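Long-range contact in A-type flavoprotein (Giardia intestinalis, PDB 2Q9U), which probably scavenges oxygen by reducing it at a diiron centre, with electrons passed on by a flavin mononucleotide: residues A[78-90]-A[150-162]. Residues are numbered along the deposited sequence; the frame is centred on the assembly and turned at random.
Sequences IKYVVMNHAEGDH and LLHWPDSTFTYCP. With FEO (mu-oxo-diiron), chain G; FMN (flavin mononucleotide), chain F.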
loop_
_atom_site.group_PDB
_atom_site.type_symbol
_atom_site.label_atom_id
_atom_site.label_comp_id
_atom_site.label_asym_id
_atom_site.label_seq_id
_atom_site.Cartn_x
_atom_site.Cartn_y
_atom_site.Cartn_z
ATOM N N ILE A 78 9.665 -38.845 -19.076
ATOM C CA ILE A 78 8.962 -38.874 -17.793
ATOM C C ILE A 78 7.850 -39.924 -17.858
ATOM O O ILE A 78 6.976 -39.861 -18.748
ATOM C CB ILE A 78 8.386 -37.465 -17.431
ATOM C CG1 ILE A 78 9.519 -36.410 -17.399
ATOM C CG2 ILE A 78 7.561 -37.524 -16.109
ATOM C CD1 ILE A 78 10.587 -36.618 -16.279
ATOM N N LYS A 79 7.903 -40.894 -16.947
ATOM C CA LYS A 79 6.888 -41.972 -16.872
ATOM C C LYS A 79 5.708 -41.638 -15.952
ATOM O O LYS A 79 4.566 -41.972 -16.266
ATOM C CB LYS A 79 7.529 -43.310 -16.445
ATOM C CG LYS A 79 6.504 -44.465 -16.118
ATOM C CD LYS A 79 5.714 -44.900 -17.381
ATOM C CE LYS A 79 4.635 -45.948 -17.072
ATOM N NZ LYS A 79 4.014 -46.395 -18.372
ATOM N N TYR A 80 5.990 -41.002 -14.808
ATOM C CA TYR A 80 4.948 -40.654 -13.832
ATOM C C TYR A 80 5.045 -39.192 -13.393
ATOM O O TYR A 80 6.150 -38.654 -13.142
ATOM C CB TYR A 80 5.016 -41.545 -12.577
ATOM C CG TYR A 80 4.811 -43.019 -12.859
ATOM C CD1 TYR A 80 3.568 -43.503 -13.290
ATOM C CD2 TYR A 80 5.855 -43.928 -12.700
ATOM C CE1 TYR A 80 3.385 -44.870 -13.565
ATOM C CE2 TYR A 80 5.675 -45.293 -12.961
ATOM C CZ TYR A 80 4.437 -45.751 -13.402
ATOM O OH TYR A 80 4.277 -47.106 -13.662
ATOM N N VAL A 81 3.886 -38.565 -13.299
ATOM C CA VAL A 81 3.745 -37.268 -12.603
ATOM C C VAL A 81 2.752 -37.502 -11.477
ATOM O O VAL A 81 1.566 -37.781 -11.712
ATOM C CB VAL A 81 3.259 -36.149 -13.525
ATOM C CG1 VAL A 81 3.195 -34.815 -12.753
ATOM C CG2 VAL A 81 4.171 -36.025 -14.743
ATOM N N VAL A 82 3.263 -37.420 -10.257
ATOM C CA VAL A 82 2.482 -37.631 -9.066
ATOM C C VAL A 82 1.931 -36.292 -8.583
ATOM O O VAL A 82 2.693 -35.352 -8.324
ATOM C CB VAL A 82 3.332 -38.252 -7.941
ATOM C CG1 VAL A 82 2.557 -38.304 -6.631
ATOM C CG2 VAL A 82 3.892 -39.652 -8.340
ATOM N N MET A 83 0.614 -36.245 -8.398
ATOM C CA MET A 83 -0.092 -35.041 -7.947
ATOM C C MET A 83 -0.712 -35.253 -6.573
ATOM O O MET A 83 -1.554 -36.113 -6.399
ATOM C CB MET A 83 -1.172 -34.640 -8.985
ATOM C CG MET A 83 -0.604 -34.204 -10.353
ATOM S SD MET A 83 0.554 -32.814 -10.310
ATOM C CE MET A 83 -0.524 -31.460 -9.837
ATOM N N ASN A 84 -0.260 -34.470 -5.584
ATOM C CA ASN A 84 -0.669 -34.654 -4.200
ATOM C C ASN A 84 -1.912 -33.853 -3.881
ATOM O O ASN A 84 -2.534 -34.079 -2.843
ATOM C CB ASN A 84 0.459 -34.169 -3.269
ATOM C CG ASN A 84 1.637 -35.116 -3.237
ATOM O OD1 ASN A 84 2.789 -34.723 -3.517
ATOM N ND2 ASN A 84 1.370 -36.357 -2.898
ATOM N N HIS A 85 -2.232 -32.872 -4.734
ATOM C CA HIS A 85 -3.169 -31.776 -4.360
ATOM C C HIS A 85 -3.539 -31.034 -5.657
ATOM O O HIS A 85 -2.691 -30.861 -6.525
ATOM C CB HIS A 85 -2.426 -30.888 -3.351
ATOM C CG HIS A 85 -3.206 -29.741 -2.772
ATOM N ND1 HIS A 85 -4.535 -29.806 -2.419
ATOM C CD2 HIS A 85 -2.775 -28.520 -2.371
ATOM C CE1 HIS A 85 -4.912 -28.648 -1.896
ATOM N NE2 HIS A 85 -3.858 -27.853 -1.841
ATOM N N ALA A 86 -4.796 -30.624 -5.810
ATOM C CA ALA A 86 -5.248 -30.071 -7.077
ATOM C C ALA A 86 -5.265 -28.535 -7.088
ATOM O O ALA A 86 -5.570 -27.927 -8.117
ATOM C CB ALA A 86 -6.646 -30.612 -7.419
ATOM N N GLU A 87 -4.953 -27.911 -5.948
ATOM C CA GLU A 87 -4.945 -26.446 -5.875
ATOM C C GLU A 87 -3.985 -25.843 -6.910
ATOM O O GLU A 87 -2.910 -26.418 -7.195
ATOM C CB GLU A 87 -4.651 -25.941 -4.446
ATOM C CG GLU A 87 -5.081 -24.465 -4.240
ATOM C CD GLU A 87 -4.802 -23.980 -2.852
ATOM O OE1 GLU A 87 -4.746 -24.832 -1.938
ATOM O OE2 GLU A 87 -4.604 -22.753 -2.688
ATOM N N GLY A 88 -4.395 -24.713 -7.494
ATOM C CA GLY A 88 -3.657 -24.063 -8.591
ATOM C C GLY A 88 -2.171 -23.820 -8.374
ATOM O O GLY A 88 -1.378 -23.930 -9.310
ATOM N N ASP A 89 -1.779 -23.491 -7.150
ATOM C CA ASP A 89 -0.374 -23.236 -6.876
ATOM C C ASP A 89 0.544 -24.438 -7.136
ATOM O O ASP A 89 1.722 -24.248 -7.405
ATOM C CB ASP A 89 -0.134 -22.623 -5.489
ATOM C CG ASP A 89 -0.727 -23.448 -4.345
ATOM O OD1 ASP A 89 -1.793 -24.067 -4.510
ATOM O OD2 ASP A 89 -0.124 -23.457 -3.254
ATOM N N HIS A 90 0.015 -25.657 -7.075
ATOM C CA HIS A 90 0.818 -26.843 -7.419
ATOM C C HIS A 90 0.344 -27.550 -8.667
ATOM O O HIS A 90 0.812 -28.648 -8.959
ATOM C CB HIS A 90 0.742 -27.850 -6.268
ATOM C CG HIS A 90 0.956 -27.201 -4.952
ATOM N ND1 HIS A 90 2.192 -26.751 -4.561
ATOM C CD2 HIS A 90 0.086 -26.819 -3.987
ATOM C CE1 HIS A 90 2.084 -26.134 -3.397
ATOM N NE2 HIS A 90 0.817 -26.172 -3.022
ATOM N N LEU A 150 -8.966 -33.021 3.947
ATOM C CA LEU A 150 -9.121 -31.768 4.681
ATOM C C LEU A 150 -7.868 -31.364 5.458
ATOM O O LEU A 150 -7.952 -30.772 6.535
ATOM C CB LEU A 150 -10.396 -31.726 5.548
ATOM C CG LEU A 150 -11.737 -31.716 4.803
ATOM C CD1 LEU A 150 -12.866 -31.765 5.826
ATOM C CD2 LEU A 150 -11.901 -30.485 3.859
ATOM N N LEU A 151 -6.700 -31.660 4.879
ATOM C CA LEU A 151 -5.437 -31.096 5.348
ATOM C C LEU A 151 -4.645 -30.595 4.138
ATOM O O LEU A 151 -3.594 -31.159 3.816
ATOM C CB LEU A 151 -4.616 -32.143 6.150
ATOM C CG LEU A 151 -3.443 -31.614 6.991
ATOM C CD1 LEU A 151 -3.993 -30.778 8.144
ATOM C CD2 LEU A 151 -2.563 -32.790 7.535
ATOM N N HIS A 152 -5.135 -29.542 3.465
ATOM C CA HIS A 152 -6.332 -28.787 3.857
ATOM C C HIS A 152 -7.521 -28.931 2.870
ATOM O O HIS A 152 -8.585 -28.327 3.096
ATOM C CB HIS A 152 -5.961 -27.296 4.007
ATOM C CG HIS A 152 -5.549 -26.668 2.720
ATOM N ND1 HIS A 152 -6.354 -25.786 2.028
ATOM C CD2 HIS A 152 -4.436 -26.841 1.961
ATOM C CE1 HIS A 152 -5.743 -25.422 0.911
ATOM N NE2 HIS A 152 -4.583 -26.058 0.845
ATOM N N TRP A 153 -7.345 -29.683 1.771
ATOM C CA TRP A 153 -8.458 -29.919 0.824
ATOM C C TRP A 153 -8.898 -31.395 0.891
ATOM O O TRP A 153 -8.118 -32.238 1.374
ATOM C CB TRP A 153 -8.034 -29.537 -0.603
ATOM C CG TRP A 153 -8.285 -28.097 -0.960
ATOM C CD1 TRP A 153 -8.519 -27.046 -0.095
ATOM C CD2 TRP A 153 -8.299 -27.535 -2.279
ATOM N NE1 TRP A 153 -8.696 -25.885 -0.803
ATOM C CE2 TRP A 153 -8.567 -26.151 -2.142
ATOM C CE3 TRP A 153 -8.136 -28.070 -3.561
ATOM C CZ2 TRP A 153 -8.657 -25.294 -3.246
ATOM C CZ3 TRP A 153 -8.235 -27.210 -4.668
ATOM C CH2 TRP A 153 -8.489 -25.848 -4.494
ATOM N N PRO A 154 -10.126 -31.717 0.405
ATOM C CA PRO A 154 -10.546 -33.134 0.304
ATOM C C PRO A 154 -9.565 -34.005 -0.483
ATOM O O PRO A 154 -9.411 -35.187 -0.162
ATOM C CB PRO A 154 -11.909 -33.052 -0.413
ATOM C CG PRO A 154 -12.443 -31.699 -0.007
ATOM C CD PRO A 154 -11.197 -30.807 -0.058
ATOM N N ASP A 155 -8.887 -33.426 -1.484
ATOM C CA ASP A 155 -7.920 -34.174 -2.319
ATOM C C ASP A 155 -6.485 -34.265 -1.784
ATOM O O ASP A 155 -5.615 -34.880 -2.438
ATOM C CB ASP A 155 -7.832 -33.527 -3.707
ATOM C CG ASP A 155 -7.583 -32.035 -3.632
ATOM O OD1 ASP A 155 -6.461 -31.615 -3.309
ATOM O OD2 ASP A 155 -8.543 -31.273 -3.858
ATOM N N SER A 156 -6.200 -33.605 -0.660
ATOM C CA SER A 156 -4.821 -33.480 -0.166
ATOM C C SER A 156 -4.218 -34.855 0.163
ATOM O O SER A 156 -4.874 -35.705 0.771
ATOM C CB SER A 156 -4.742 -32.546 1.048
ATOM O OG SER A 156 -5.217 -31.250 0.680
ATOM N N THR A 157 -2.973 -35.048 -0.250
ATOM C CA THR A 157 -2.304 -36.339 -0.138
ATOM C C THR A 157 -0.848 -36.059 0.218
ATOM O O THR A 157 -0.333 -34.991 -0.148
ATOM C CB THR A 157 -2.327 -37.083 -1.526
ATOM O OG1 THR A 157 -3.625 -36.945 -2.144
ATOM C CG2 THR A 157 -1.983 -38.572 -1.373
ATOM N N PHE A 158 -0.201 -36.993 0.923
ATOM C CA PHE A 158 1.263 -37.054 1.013
ATOM C C PHE A 158 1.784 -38.266 0.214
ATOM O O PHE A 158 1.082 -39.283 0.078
ATOM C CB PHE A 158 1.759 -37.283 2.442
ATOM C CG PHE A 158 1.416 -36.208 3.442
ATOM C CD1 PHE A 158 1.003 -34.920 3.054
ATOM C CD2 PHE A 158 1.537 -36.496 4.814
ATOM C CE1 PHE A 158 0.721 -33.945 4.023
ATOM C CE2 PHE A 158 1.254 -35.517 5.793
ATOM C CZ PHE A 158 0.847 -34.231 5.379
ATOM N N THR A 159 3.011 -38.163 -0.290
ATOM C CA THR A 159 3.679 -39.296 -0.965
ATOM C C THR A 159 4.901 -39.694 -0.165
ATOM O O THR A 159 5.697 -38.860 0.281
ATOM C CB THR A 159 4.033 -38.980 -2.448
ATOM O OG1 THR A 159 2.847 -38.651 -3.159
ATOM C CG2 THR A 159 4.711 -40.172 -3.149
ATOM N N TYR A 160 5.040 -40.994 0.060
ATOM C CA TYR A 160 6.096 -41.474 0.916
ATOM C C TYR A 160 6.992 -42.466 0.160
ATOM O O TYR A 160 6.489 -43.373 -0.503
ATOM C CB TYR A 160 5.490 -42.110 2.173
ATOM C CG TYR A 160 6.542 -42.792 3.020
ATOM C CD1 TYR A 160 7.518 -42.044 3.681
ATOM C CD2 TYR A 160 6.588 -44.194 3.137
ATOM C CE1 TYR A 160 8.516 -42.660 4.451
ATOM C CE2 TYR A 160 7.571 -44.813 3.922
ATOM C CZ TYR A 160 8.519 -44.052 4.569
ATOM O OH TYR A 160 9.499 -44.644 5.340
ATOM N N CYS A 161 8.308 -42.279 0.235
ATOM C CA CYS A 161 9.219 -43.242 -0.367
ATOM C C CYS A 161 9.915 -44.049 0.730
ATOM O O CYS A 161 10.745 -43.510 1.453
ATOM C CB CYS A 161 10.242 -42.536 -1.265
ATOM S SG CYS A 161 11.521 -43.698 -1.928
ATOM N N PRO A 162 9.566 -45.348 0.861
ATOM C CA PRO A 162 10.113 -46.185 1.931
ATOM C C PRO A 162 11.621 -46.433 1.855
ATOM O O PRO A 162 12.241 -46.589 2.905
ATOM C CB PRO A 162 9.350 -47.520 1.771
ATOM C CG PRO A 162 8.169 -47.208 0.909
ATOM C CD PRO A 162 8.593 -46.078 0.024
HETATM FE FE1 FEO G . -0.070 -24.723 -1.625
HETATM FE FE2 FEO G . -3.238 -25.869 -0.855
HETATM O O FEO G . -1.757 -25.270 -2.145
HETATM N N1 FMN F . -14.278 -24.513 -0.066
HETATM C C2 FMN F . -15.286 -24.868 0.782
HETATM O O2 FMN F . -16.325 -25.369 0.323
HETATM N N3 FMN F . -15.130 -24.698 2.145
HETATM C C4 FMN F . -13.981 -24.133 2.675
HETATM O O4 FMN F . -13.967 -23.885 3.879
HETATM C C4A FMN F . -12.942 -23.752 1.805
HETATM N N5 FMN F . -11.748 -23.211 2.271
HETATM C C5A FMN F . -10.754 -22.869 1.360
HETATM C C6 FMN F . -9.549 -22.321 1.813
HETATM C C7 FMN F . -8.534 -21.962 0.909
HETATM C C7M FMN F . -7.190 -21.571 1.467
HETATM C C8 FMN F . -8.714 -22.158 -0.459
HETATM C C8M FMN F . -7.697 -21.688 -1.470
HETATM C C9 FMN F . -9.912 -22.708 -0.914
HETATM C C9A FMN F . -10.935 -23.065 -0.016
HETATM N N10 FMN F . -12.134 -23.604 -0.477
HETATM C C10 FMN F . -13.112 -23.966 0.426
HETATM C "C1'" FMN F . -12.388 -23.838 -1.936
HETATM C "C2'" FMN F . -12.722 -22.549 -2.684
HETATM O "O2'" FMN F . -13.978 -22.002 -2.289
HETATM C "C3'" FMN F . -12.621 -22.902 -4.169
HETATM O "O3'" FMN F . -11.240 -23.015 -4.478
HETATM C "C4'" FMN F . -13.239 -21.889 -5.110
HETATM O "O4'" FMN F . -13.309 -22.444 -6.416
HETATM C "C5'" FMN F . -12.419 -20.607 -5.180
HETATM O "O5'" FMN F . -13.156 -19.627 -5.892
HETATM P P FMN F . -12.358 -18.506 -6.691
HETATM O O1P FMN F . -13.373 -17.418 -6.996
HETATM O O2P FMN F . -11.258 -18.012 -5.796
HETATM O O3P FMN F . -11.760 -19.055 -7.976
HETATM O O HOH W 1 -3.426 -37.473 -4.844
#
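H85 swings its ring toward D155 with CG trans to the backbone N (chi1 -177°), while D155 turns back to meet it with CG between its own N and carbonyl carbon (chi1 51°). H85 ND1 donates to D155 OD1 at 2.8 Å, nearly in the ring plane and almost along the C-O axis. The same oxygen accepts a second hydrogen bond, from A86 N at 3.2 Å, from above the carboxylate plane. D155 OD2 is held by H115.

The other ring nitrogen of H85 binds the metal. H85 NE2 lies 2.3 Å from one iron of the oxo-bridged pair, which also binds E87 OE1 at 2.1 Å and H152 NE2 at 2.2 Å. D171 completes the protein ligands of this iron and bridges to the other, which D89, H90 and H230 hold.

H85 and the five-membered ring of W153 form an offset edge-to-face pair, the edge of H85 toward the face of W153, planes at 77°. E87 CB sits over the six-membered ring, 4.0 Å from its centroid, in a CH-pi contact. W153 NE1 comes within 3.4 Å of FMN C9; this flavin is bound by the second subunit, whose Y267 OH is hydrogen-bonded to E87 OE2.

Further back, T157 N gives a weak hydrogen bond to N84 O. A water joins M83 O to T157 OG1. These contacts join the region following strand 80-82 to the start of strand 157-161, linking the two sheets of the metallo-beta-lactamase-like fold.

D155 is thus a second-shell carboxylate. It fixes the rotation of H85, leaves NE2 for iron, and probably makes the imidazole a stronger donor to the metal.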